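PDB 5IHS: endoglucanase, glycoside hydrolase family 5 protein from Cytophaga hutchinsonii, which probably hydrolyses internal beta-1,4-glucosidic bonds of cellulose as an endoglucanase with a TIM-barrel fold. Local coordinates for residues P262-T265 with A266-E270; V72-L75 with R76-K80; A136-F139 with F140-A144; T165-K169 with D170-Y174. All coordinates share one frame; numbering follows the deposited sequence.

Interaction 1. Residues P262-T265 with A266-E270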
loop_
_atom_site.group_PDB
_atom_site.type_symbol
_atom_site.label_atom_id
_atom_site.label_comp_id
_atom_site.label_asym_id
_atom_site.label_seq_id
_atom_site.Cartn_x
_atom_site.Cartn_y
_atom_site.Cartn_z
ATOM N N PRO A 262 7.263 -19.434 2.963
ATOM C CA PRO A 262 6.247 -19.573 1.904
ATOM C C PRO A 262 4.941 -20.205 2.353
ATOM O O PRO A 262 3.873 -19.756 1.924
ATOM C CB PRO A 262 6.959 -20.403 0.827
ATOM C CG PRO A 262 8.125 -21.021 1.507
ATOM C CD PRO A 262 8.529 -20.080 2.589
ATOM N N GLU A 263 4.979 -21.245 3.189
ATOM C CA GLU A 263 3.726 -21.864 3.614
ATOM C C GLU A 263 2.901 -20.915 4.481
ATOM O O GLU A 263 1.675 -20.822 4.313
ATOM C CB GLU A 263 3.983 -23.211 4.294
ATOM C CG GLU A 263 4.471 -24.292 3.308
ATOM C CD GLU A 263 3.374 -24.835 2.380
ATOM O OE1 GLU A 263 2.194 -24.882 2.794
ATOM O OE2 GLU A 263 3.697 -25.243 1.233
ATOM N N GLU A 264 3.545 -20.172 5.382
ATOM C CA GLU A 264 2.778 -19.228 6.190
ATOM C C GLU A 264 2.245 -18.083 5.336
ATOM O O GLU A 264 1.129 -17.606 5.567
ATOM C CB GLU A 264 3.599 -18.708 7.373
ATOM C CG GLU A 264 2.779 -17.851 8.340
ATOM C CD GLU A 264 1.768 -18.642 9.161
ATOM O OE1 GLU A 264 2.038 -19.827 9.462
ATOM O OE2 GLU A 264 0.709 -18.068 9.499
ATOM N N THR A 265 3.020 -17.641 4.336
ATOM C CA THR A 265 2.508 -16.625 3.419
ATOM C C THR A 265 1.220 -17.108 2.756
ATOM O O THR A 265 0.251 -16.349 2.636
ATOM C CB THR A 265 3.563 -16.246 2.369
ATOM O OG1 THR A 265 4.759 -15.759 2.989
ATOM C CG2 THR A 265 3.058 -15.149 1.452
ATOM N N ALA A 266 1.181 -18.383 2.353
ATOM C CA ALA A 266 -0.017 -18.933 1.726
ATOM C C ALA A 266 -1.210 -18.945 2.680
ATOM O O ALA A 266 -2.346 -18.746 2.246
ATOM C CB ALA A 266 0.262 -20.339 1.195
ATOM N N LEU A 267 -0.983 -19.193 3.978
ATOM C CA LEU A 267 -2.082 -19.102 4.940
ATOM C C LEU A 267 -2.619 -17.682 5.014
ATOM O O LEU A 267 -3.835 -17.477 5.147
ATOM C CB LEU A 267 -1.651 -19.573 6.329
ATOM C CG LEU A 267 -1.308 -21.057 6.460
ATOM C CD1 LEU A 267 -0.974 -21.362 7.901
ATOM C CD2 LEU A 267 -2.433 -21.958 5.968
ATOM N N TRP A 268 -1.735 -16.689 4.922
ATOM C CA TRP A 268 -2.192 -15.312 4.861
ATOM C C TRP A 268 -2.974 -15.038 3.581
ATOM O O TRP A 268 -4.025 -14.394 3.631
ATOM C CB TRP A 268 -1.016 -14.354 5.000
ATOM C CG TRP A 268 -0.630 -14.084 6.415
ATOM C CD1 TRP A 268 0.394 -14.641 7.123
ATOM C CD2 TRP A 268 -1.269 -13.154 7.292
ATOM N NE1 TRP A 268 0.432 -14.104 8.394
ATOM C CE2 TRP A 268 -0.578 -13.187 8.522
ATOM C CE3 TRP A 268 -2.349 -12.285 7.148
ATOM C CZ2 TRP A 268 -0.939 -12.376 9.600
ATOM C CZ3 TRP A 268 -2.707 -11.482 8.213
ATOM C CH2 TRP A 268 -2.005 -11.534 9.423
ATOM N N TYR A 269 -2.468 -15.483 2.420
ATOM C CA TYR A 269 -3.222 -15.274 1.185
ATOM C C TYR A 269 -4.623 -15.870 1.288
ATOM O O TYR A 269 -5.595 -15.275 0.811
ATOM C CB TYR A 269 -2.498 -15.877 -0.013
ATOM C CG TYR A 269 -1.246 -15.181 -0.500
ATOM C CD1 TYR A 269 -1.077 -13.798 -0.429
ATOM C CD2 TYR A 269 -0.246 -15.927 -1.096
ATOM C CE1 TYR A 269 0.071 -13.193 -0.915
ATOM C CE2 TYR A 269 0.892 -15.334 -1.597
ATOM C CZ TYR A 269 1.053 -13.970 -1.515
ATOM O OH TYR A 269 2.207 -13.410 -2.030
ATOM N N GLU A 270 -4.739 -17.057 1.894
ATOM C CA GLU A 270 -6.047 -17.691 2.050
ATOM C C GLU A 270 -6.990 -16.795 2.850
ATOM O O GLU A 270 -8.147 -16.580 2.469
ATOM C CB GLU A 270 -5.858 -19.042 2.735
ATOM C CG GLU A 270 -7.102 -19.832 3.020
ATOM C CD GLU A 270 -6.738 -21.218 3.532
ATOM O OE1 GLU A 270 -6.172 -21.311 4.645
ATOM O OE2 GLU A 270 -6.966 -22.214 2.809
#
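Thr265 lays its methyl over one face of the Tyr269 ring, CG2 lying 4.0 Å from the ring centroid and 25° off the normal, a CH-pi contact set toward the rim. With CG2 anti to the backbone N, the methyl is set beside Tyr269 and the two side chains point the same way, while OG1 bonds to the carbonyl of Ser261. Next to it in sequence, Glu264 bends at chi2 (71°), which brings its carboxylate beside Leu267, with Glu264 OE1 3.7 Å from Leu267 CD1. Its OE2 comes no closer than 4.1 Å to Trp268 NE1 and forms a salt bridge with Arg231; the indole N-H is taken by the carbonyl of His226. Helix 262-274 is the crossover between strands 244-249 and 279-284 of the TIM barrel, and four i to i+4 backbone bonds span the junction, among them Tyr269 N to Thr265 O at 2.9 Å, in the carbonyl plane. Replacing Glu264 with an alanine would probably leave Arg231 without its carboxylate mate and Leu267 CD1 without this neighbour. Arg231 also makes a cation-pi contact with Trp268, whose ring stacks on Phe221. Tyr269 reaches Tyr249 through its hydroxyl and packs against Leu315 of helix 311-329.

Interaction 2. Residues V72-L75 with R76-K80; sequences VKWL and RDDWK
The Asp78 carboxylate stacks on the Trp74 indole, the two planes 17° apart, with Asp78 CB sitting 3.6 Å from the centroid of the Trp74 six-membered ring, over its face. One water joins the polar edges: it accepts from Trp74 NE1 (2.9 Å) and Trp79 NE1 (2.9 Å) and donates to Asp78 OD2 (2.8 Å), so both indole N-H groups are satisfied by one acceptor; the two rings themselves meet obliquely. Asp78 OD2 also forms a salt bridge with Arg317 of helix 311-329. On the backbone, Trp74 O accepts from Asp78 N at 2.8 Å and, weakly, from Trp79 N. Near the C-terminal end of helix 69-77, which leads from strand 53-57 to strand 83-89 of the TIM barrel, Lys80 takes positive phi (62°) and sends NZ back to Asp77 O at 2.7 Å. Arg76 bends at chi3 (71°) and grips Asp77 side-on: NE and NH2 both donate to OD1, NH2 along its syn lone pair, while NH1 is satisfied by the carbonyl of Lys116. The other carboxylate oxygen, Asp77 OD2, lies against the aliphatic part of Lys73, 3.5 Å from its CG. Leu75 covers a face of the Trp79 five-membered ring with CD2, and both side chains touch Met55 on strand 53-57.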
loop_
_atom_site.group_PDB
_atom_site.type_symbol
_atom_site.label_atom_id
_atom_site.label_comp_id
_atom_site.label_asym_id
_atom_site.label_seq_id
_atom_site.Cartn_x
_atom_site.Cartn_y
_atom_site.Cartn_z
ATOM N N VAL A 72 6.599 0.751 -13.701
ATOM C CA VAL A 72 5.151 0.618 -13.537
ATOM C C VAL A 72 4.549 -0.193 -14.683
ATOM O O VAL A 72 3.705 -1.071 -14.463
ATOM C CB VAL A 72 4.488 1.997 -13.377
ATOM C CG1 VAL A 72 2.974 1.872 -13.392
ATOM C CG2 VAL A 72 4.950 2.661 -12.074
ATOM N N LYS A 73 4.972 0.080 -15.921
ATOM C CA LYS A 73 4.450 -0.676 -17.060
ATOM C C LYS A 73 4.784 -2.157 -16.940
ATOM O O LYS A 73 3.937 -3.016 -17.215
ATOM C CB LYS A 73 4.997 -0.114 -18.368
ATOM C CG LYS A 73 4.374 -0.769 -19.587
ATOM C CD LYS A 73 4.851 -0.147 -20.878
ATOM C CE LYS A 73 4.220 -0.836 -22.071
ATOM N NZ LYS A 73 4.778 -0.292 -23.325
ATOM N N TRP A 74 6.018 -2.474 -16.538
ATOM C CA TRP A 74 6.435 -3.861 -16.390
ATOM C C TRP A 74 5.666 -4.544 -15.267
ATOM O O TRP A 74 5.283 -5.716 -15.386
ATOM C CB TRP A 74 7.953 -3.919 -16.149
ATOM C CG TRP A 74 8.493 -5.308 -16.109
ATOM C CD1 TRP A 74 8.904 -5.995 -15.012
ATOM C CD2 TRP A 74 8.648 -6.204 -17.221
ATOM N NE1 TRP A 74 9.317 -7.256 -15.366
ATOM C CE2 TRP A 74 9.165 -7.413 -16.716
ATOM C CE3 TRP A 74 8.404 -6.098 -18.597
ATOM C CZ2 TRP A 74 9.449 -8.506 -17.530
ATOM C CZ3 TRP A 74 8.692 -7.190 -19.405
ATOM C CH2 TRP A 74 9.202 -8.371 -18.871
ATOM N N LEU A 75 5.437 -3.835 -14.162
ATOM C CA LEU A 75 4.637 -4.409 -13.083
ATOM C C LEU A 75 3.222 -4.739 -13.552
ATOM O O LEU A 75 2.662 -5.763 -13.160
ATOM C CB LEU A 75 4.611 -3.474 -11.874
ATOM C CG LEU A 75 5.933 -3.362 -11.115
ATOM C CD1 LEU A 75 5.816 -2.297 -10.041
ATOM C CD2 LEU A 75 6.333 -4.696 -10.502
ATOM N N ARG A 76 2.617 -3.888 -14.383
ATOM C CA ARG A 76 1.303 -4.213 -14.931
ATOM C C ARG A 76 1.386 -5.381 -15.908
ATOM O O ARG A 76 0.614 -6.341 -15.813
ATOM C CB ARG A 76 0.718 -2.998 -15.647
ATOM C CG ARG A 76 -0.667 -3.272 -16.248
ATOM C CD ARG A 76 -1.112 -2.159 -17.171
ATOM N NE ARG A 76 -0.316 -2.198 -18.386
ATOM C CZ ARG A 76 -0.494 -1.416 -19.439
ATOM N NH1 ARG A 76 -1.431 -0.474 -19.429
ATOM N NH2 ARG A 76 0.278 -1.587 -20.506
ATOM N N ASP A 77 2.297 -5.299 -16.884
ATOM C CA ASP A 77 2.266 -6.230 -18.007
ATOM C C ASP A 77 2.812 -7.603 -17.641
ATOM O O ASP A 77 2.290 -8.619 -18.110
ATOM C CB ASP A 77 3.099 -5.709 -19.173
ATOM C CG ASP A 77 2.506 -4.488 -19.846
ATOM O OD1 ASP A 77 1.320 -4.158 -19.615
ATOM O OD2 ASP A 77 3.247 -3.865 -20.638
ATOM N N ASP A 78 3.878 -7.659 -16.847
ATOM C CA ASP A 78 4.523 -8.924 -16.514
ATOM C C ASP A 78 4.130 -9.448 -15.139
ATOM O O ASP A 78 3.937 -10.654 -14.975
ATOM C CB ASP A 78 6.049 -8.789 -16.596
ATOM C CG ASP A 78 6.752 -10.105 -16.344
ATOM O OD1 ASP A 78 6.678 -10.986 -17.224
ATOM O OD2 ASP A 78 7.338 -10.267 -15.253
ATOM N N TRP A 79 4.038 -8.579 -14.139
ATOM C CA TRP A 79 3.647 -9.020 -12.809
ATOM C C TRP A 79 2.132 -9.023 -12.605
ATOM O O TRP A 79 1.665 -9.558 -11.598
ATOM C CB TRP A 79 4.320 -8.160 -11.722
ATOM C CG TRP A 79 5.802 -8.395 -11.582
ATOM C CD1 TRP A 79 6.737 -8.389 -12.579
ATOM C CD2 TRP A 79 6.512 -8.670 -10.373
ATOM N NE1 TRP A 79 7.983 -8.647 -12.067
ATOM C CE2 TRP A 79 7.870 -8.835 -10.714
ATOM C CE3 TRP A 79 6.126 -8.818 -9.040
ATOM C CZ2 TRP A 79 8.843 -9.144 -9.769
ATOM C CZ3 TRP A 79 7.102 -9.126 -8.108
ATOM C CH2 TRP A 79 8.434 -9.290 -8.483
ATOM N N LYS A 80 1.362 -8.416 -13.504
ATOM C CA LYS A 80 -0.098 -8.362 -13.387
ATOM C C LYS A 80 -0.539 -7.627 -12.121
ATOM O O LYS A 80 -1.574 -7.942 -11.535
ATOM C CB LYS A 80 -0.741 -9.750 -13.491
ATOM C CG LYS A 80 -0.234 -10.585 -14.666
ATOM C CD LYS A 80 -0.374 -9.907 -16.024
ATOM C CE LYS A 80 0.111 -10.836 -17.133
ATOM N NZ LYS A 80 0.092 -10.203 -18.471
HETATM O O HOH W 1 9.757 -9.747 -14.025
#

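Interaction 3. Residues A136-F139 with F140-A144; sequences AQRF and FSEMA
Phe139 meets two neighbours with different parts of its ring. Its edge points at the face of Phe140 in a T-shaped pair, the planes 75° apart and the centroids separated by 5.0 Å, with Phe139 CD2 above the middle of the Phe140 ring. One of its own faces receives Met143: CG stands 3.9 Å from the Phe139 centroid, 21° off the normal, and SD approaches more obliquely, completing a Met-aromatic contact. The torsions explain how adjacent residues can pair in this way. Phe139 has CG anti to the backbone N (chi1 172°), whereas Phe140 carries CG beside its N, and the two rings are thereby brought across each other. Met143 is bent at chi2 and chi3, which folds its thioether back against the ring.

Backbone bonds hold these side chains one turn apart, Phe140 N to Ala136 O and Met143 N to Phe139 O each measuring 3.0 Å. Gln137 O accepts Ser141 N at 2.9 Å; a second bond, from Ser141 OG on the opposite face of the carbonyl plane, belongs to one of two modelled serine conformers and is less certain. Glu142 OE2 rests 3.6 Å from Arg138 CG, but its charge finds a mate elsewhere, since OE1 forms a salt bridge with Lys103.

Outside the helix, Tyr95 meets Phe139 edge-to-face. Helix 133-147 is the barrel crossover from strand 119-125 to strand 153-156; Phe139 and Phe140 rest on Ile122 and Phe140 also on Tyr155, while Met143 faces helix 99-116 and Phe140 reaches Val178 of helix 167-185.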
loop_
_atom_site.group_PDB
_atom_site.type_symbol
_atom_site.label_atom_id
_atom_site.label_comp_id
_atom_site.label_asym_id
_atom_site.label_seq_id
_atom_site.Cartn_x
_atom_site.Cartn_y
_atom_site.Cartn_z
ATOM N N ALA A 136 2.825 17.174 6.572
ATOM C CA ALA A 136 1.992 16.125 5.992
ATOM C C ALA A 136 0.745 16.708 5.341
ATOM O O ALA A 136 0.346 16.285 4.248
ATOM C CB ALA A 136 1.601 15.125 7.078
ATOM N N GLN A 137 0.111 17.674 6.007
ATOM C CA GLN A 137 -1.070 18.318 5.453
ATOM C C GLN A 137 -0.734 19.031 4.155
ATOM O O GLN A 137 -1.513 18.992 3.197
ATOM C CB GLN A 137 -1.648 19.295 6.476
ATOM C CG GLN A 137 -2.337 18.606 7.642
ATOM C CD GLN A 137 -2.831 19.588 8.684
ATOM O OE1 GLN A 137 -2.912 20.800 8.440
ATOM N NE2 GLN A 137 -3.173 19.076 9.856
ATOM N N ARG A 138 0.426 19.686 4.101
ATOM C CA ARG A 138 0.832 20.385 2.886
ATOM C C ARG A 138 1.006 19.402 1.735
ATOM O O ARG A 138 0.508 19.625 0.622
ATOM C CB ARG A 138 2.134 21.154 3.152
ATOM C CG ARG A 138 2.641 21.975 1.976
ATOM C CD ARG A 138 3.755 22.948 2.392
ATOM N NE ARG A 138 4.930 22.278 2.958
ATOM C CZ ARG A 138 5.291 22.298 4.245
ATOM N NH1 ARG A 138 6.384 21.654 4.632
ATOM N NH2 ARG A 138 4.584 22.960 5.149
ATOM N N PHE A 139 1.710 18.298 1.996
ATOM C CA PHE A 139 1.939 17.285 0.972
ATOM C C PHE A 139 0.625 16.731 0.441
ATOM O O PHE A 139 0.406 16.658 -0.775
ATOM C CB PHE A 139 2.787 16.152 1.545
ATOM C CG PHE A 139 2.915 14.988 0.611
ATOM C CD1 PHE A 139 3.695 15.086 -0.529
ATOM C CD2 PHE A 139 2.250 13.799 0.859
ATOM C CE1 PHE A 139 3.811 14.021 -1.405
ATOM C CE2 PHE A 139 2.360 12.731 -0.015
ATOM C CZ PHE A 139 3.140 12.842 -1.152
ATOM N N PHE A 140 -0.260 16.308 1.342
ATOM C CA PHE A 140 -1.500 15.693 0.897
ATOM C C PHE A 140 -2.432 16.699 0.242
ATOM O O PHE A 140 -3.158 16.335 -0.690
ATOM C CB PHE A 140 -2.159 14.909 2.028
ATOM C CG PHE A 140 -1.569 13.543 2.184
ATOM C CD1 PHE A 140 -1.790 12.579 1.216
ATOM C CD2 PHE A 140 -0.751 13.226 3.256
ATOM C CE1 PHE A 140 -1.213 11.321 1.307
ATOM C CE2 PHE A 140 -0.178 11.955 3.356
ATOM C CZ PHE A 140 -0.420 11.004 2.376
ATOM N N SER A 141 -2.433 17.959 0.691
ATOM C CA SER A 141 -3.204 18.987 -0.004
ATOM C C SER A 141 -2.732 19.137 -1.444
ATOM O O SER A 141 -3.542 19.256 -2.374
ATOM C CB SER A 141 -3.063 20.333 0.709
ATOM O OG SER A 141 -3.711 20.338 1.960
ATOM N N GLU A 142 -1.416 19.154 -1.649
ATOM C CA GLU A 142 -0.881 19.282 -3.003
ATOM C C GLU A 142 -1.275 18.093 -3.869
ATOM O O GLU A 142 -1.664 18.260 -5.032
ATOM C CB GLU A 142 0.636 19.400 -2.949
ATOM C CG GLU A 142 1.087 20.714 -2.391
ATOM C CD GLU A 142 2.582 20.804 -2.219
ATOM O OE1 GLU A 142 3.295 19.883 -2.667
ATOM O OE2 GLU A 142 3.045 21.811 -1.637
ATOM N N MET A 143 -1.166 16.880 -3.325
ATOM C CA MET A 143 -1.509 15.699 -4.101
ATOM C C MET A 143 -2.993 15.674 -4.427
ATOM O O MET A 143 -3.380 15.352 -5.556
ATOM C CB MET A 143 -1.088 14.427 -3.352
ATOM C CG MET A 143 0.421 14.244 -3.158
ATOM S SD MET A 143 1.354 14.153 -4.694
ATOM C CE MET A 143 1.922 15.815 -4.764
ATOM N N ALA A 144 -3.837 15.999 -3.448
ATOM C CA ALA A 144 -5.276 15.987 -3.668
ATOM C C ALA A 144 -5.697 17.079 -4.645
ATOM O O ALA A 144 -6.588 16.866 -5.470
ATOM C CB ALA A 144 -5.991 16.135 -2.329
#

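Interaction 4. Residues T165-K169 with D170-Y174; sequences TSWNK and DIKPY
Ser166 O is gripped by two backbone donors, Ile171 N at 2.8 Å in the carbonyl plane and Asp170 N at 2.9 Å from above it, 38° out. The bond to Ile171 is an i to i+5 link and Lys172 N repeats it on Trp167 O at 2.9 Å, evidence for the pi-type turn here. Asp170 returns the grip: its OD2 accepts Ser166 N at 3.0 Å on the anti side of the carboxylate. Ser166 is the N-cap, its OG accepting Lys169 N at 3.0 Å in a nearly straight bond (164°). The serine hydroxyl thus holds Lys169 N, and Asp170 one residue further on takes the N-H of Ser166, at the start of helix 167-185, the crossover between strands 153-156 and 191-193 of the TIM barrel. A leucine in place of Asp170 would probably leave Ser166 N without its acceptor and free the helix start to shift. Trp167 projects with CG anti to its backbone N (chi1 175°), bringing one indole face under Lys172 CB, 4.1 Å from the five-membered ring centroid. Its CZ3 touches Ile171 CG2 at 3.6 Å, the side chains crossing at about a right angle. Trp167 NE1 and Lys172 NZ both bond to Asn208.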
loop_
_atom_site.group_PDB
_atom_site.type_symbol
_atom_site.label_atom_id
_atom_site.label_comp_id
_atom_site.label_asym_id
_atom_site.label_seq_id
_atom_site.Cartn_x
_atom_site.Cartn_y
_atom_site.Cartn_z
ATOM N N THR A 165 2.824 4.789 19.800
ATOM C CA THR A 165 2.014 5.843 19.193
ATOM C C THR A 165 0.528 5.521 19.364
ATOM O O THR A 165 -0.002 4.628 18.698
ATOM C CB THR A 165 2.379 5.988 17.715
ATOM O OG1 THR A 165 3.804 5.964 17.538
ATOM C CG2 THR A 165 1.811 7.274 17.149
ATOM N N SER A 166 -0.144 6.249 20.255
ATOM C CA SER A 166 -1.524 5.938 20.619
ATOM C C SER A 166 -2.498 6.240 19.481
ATOM O O SER A 166 -2.414 7.296 18.841
ATOM C CB SER A 166 -1.916 6.790 21.834
ATOM O OG SER A 166 -3.318 6.910 21.999
ATOM N N TRP A 167 -3.464 5.334 19.274
ATOM C CA TRP A 167 -4.553 5.597 18.337
ATOM C C TRP A 167 -5.362 6.823 18.760
ATOM O O TRP A 167 -5.517 7.785 17.997
ATOM C CB TRP A 167 -5.460 4.362 18.193
ATOM C CG TRP A 167 -6.644 4.654 17.320
ATOM C CD1 TRP A 167 -7.915 4.914 17.724
ATOM C CD2 TRP A 167 -6.645 4.784 15.888
ATOM N NE1 TRP A 167 -8.712 5.194 16.642
ATOM C CE2 TRP A 167 -7.956 5.120 15.501
ATOM C CE3 TRP A 167 -5.666 4.635 14.893
ATOM C CZ2 TRP A 167 -8.315 5.320 14.169
ATOM C CZ3 TRP A 167 -6.032 4.841 13.564
ATOM C CH2 TRP A 167 -7.335 5.179 13.221
ATOM N N ASN A 168 -5.898 6.810 19.985
ATOM C CA ASN A 168 -6.832 7.865 20.381
ATOM C C ASN A 168 -6.154 9.228 20.499
ATOM O O ASN A 168 -6.757 10.261 20.175
ATOM C CB ASN A 168 -7.497 7.516 21.715
ATOM C CG ASN A 168 -8.527 6.404 21.599
ATOM O OD1 ASN A 168 -9.049 6.111 20.520
ATOM N ND2 ASN A 168 -8.845 5.793 22.732
ATOM N N LYS A 169 -4.918 9.264 20.993
ATOM C CA LYS A 169 -4.259 10.531 21.291
ATOM C C LYS A 169 -3.375 11.053 20.165
ATOM O O LYS A 169 -3.224 12.274 20.035
ATOM C CB LYS A 169 -3.415 10.394 22.557
ATOM C CG LYS A 169 -4.232 10.161 23.809
ATOM C CD LYS A 169 -3.333 10.059 25.035
ATOM C CE LYS A 169 -4.137 9.867 26.312
ATOM N NZ LYS A 169 -4.308 8.432 26.654
ATOM N N ASP A 170 -2.760 10.171 19.365
ATOM C CA ASP A 170 -1.773 10.577 18.360
ATOM C C ASP A 170 -2.241 10.304 16.938
ATOM O O ASP A 170 -2.277 11.229 16.114
ATOM C CB ASP A 170 -0.437 9.843 18.573
ATOM C CG ASP A 170 0.199 10.137 19.887
ATOM O OD1 ASP A 170 0.242 11.323 20.256
ATOM O OD2 ASP A 170 0.670 9.170 20.535
ATOM N N ILE A 171 -2.569 9.053 16.614
ATOM C CA ILE A 171 -2.810 8.695 15.220
ATOM C C ILE A 171 -4.112 9.305 14.730
ATOM O O ILE A 171 -4.165 9.920 13.654
ATOM C CB ILE A 171 -2.828 7.170 15.015
ATOM C CG1 ILE A 171 -1.570 6.479 15.560
ATOM C CG2 ILE A 171 -3.029 6.872 13.532
ATOM C CD1 ILE A 171 -1.695 4.959 15.676
ATOM N N LYS A 172 -5.201 9.073 15.469
ATOM C CA LYS A 172 -6.511 9.507 14.983
ATOM C C LYS A 172 -6.571 11.014 14.788
ATOM O O LYS A 172 -7.014 11.461 13.713
ATOM C CB LYS A 172 -7.639 8.970 15.874
ATOM C CG LYS A 172 -9.010 9.206 15.273
ATOM C CD LYS A 172 -10.157 8.724 16.155
ATOM C CE LYS A 172 -11.469 8.835 15.406
ATOM N NZ LYS A 172 -12.646 8.864 16.282
ATOM N N PRO A 173 -6.155 11.849 15.753
ATOM C CA PRO A 173 -6.193 13.302 15.509
ATOM C C PRO A 173 -5.314 13.731 14.345
ATOM O O PRO A 173 -5.713 14.603 13.560
ATOM C CB PRO A 173 -5.742 13.904 16.850
ATOM C CG PRO A 173 -5.977 12.849 17.846
ATOM C CD PRO A 173 -5.778 11.542 17.146
ATOM N N TYR A 174 -4.121 13.142 14.204
ATOM C CA TYR A 174 -3.284 13.436 13.046
ATOM C C TYR A 174 -4.019 13.101 11.756
ATOM O O TYR A 174 -4.067 13.910 10.817
ATOM C CB TYR A 174 -1.968 12.647 13.122
ATOM C CG TYR A 174 -1.312 12.520 11.766
ATOM C CD1 TYR A 174 -0.490 13.528 11.272
ATOM C CD2 TYR A 174 -1.544 11.420 10.955
ATOM C CE1 TYR A 174 0.085 13.438 10.018
ATOM C CE2 TYR A 174 -0.973 11.329 9.707
ATOM C CZ TYR A 174 -0.165 12.342 9.237
ATOM O OH TYR A 174 0.415 12.288 7.994
#

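From the N terminus the order is interaction 2, interaction 3, interaction 4 and interaction 1; all are local, in series along the chain, and none nests within or crosses another. Each lies on a different crossover helix of the barrel, following strands 53-57, 119-125, 153-156 and 244-249 respectively, and each spans a turn or so of backbone instead of closing a long loop. Interactions 3 and 4 touch directly, Ala136 CB packing 3.2 Å from Tyr174 OH on the next helix. Interactions 1 and 2, with nearest atoms about 9 Å apart, share helix 311-329 as a neighbour. Interactions 1 and 3 lie on opposite sides of the chain's centre, as do 2 and 4, their centres about 36 Å apart in both cases.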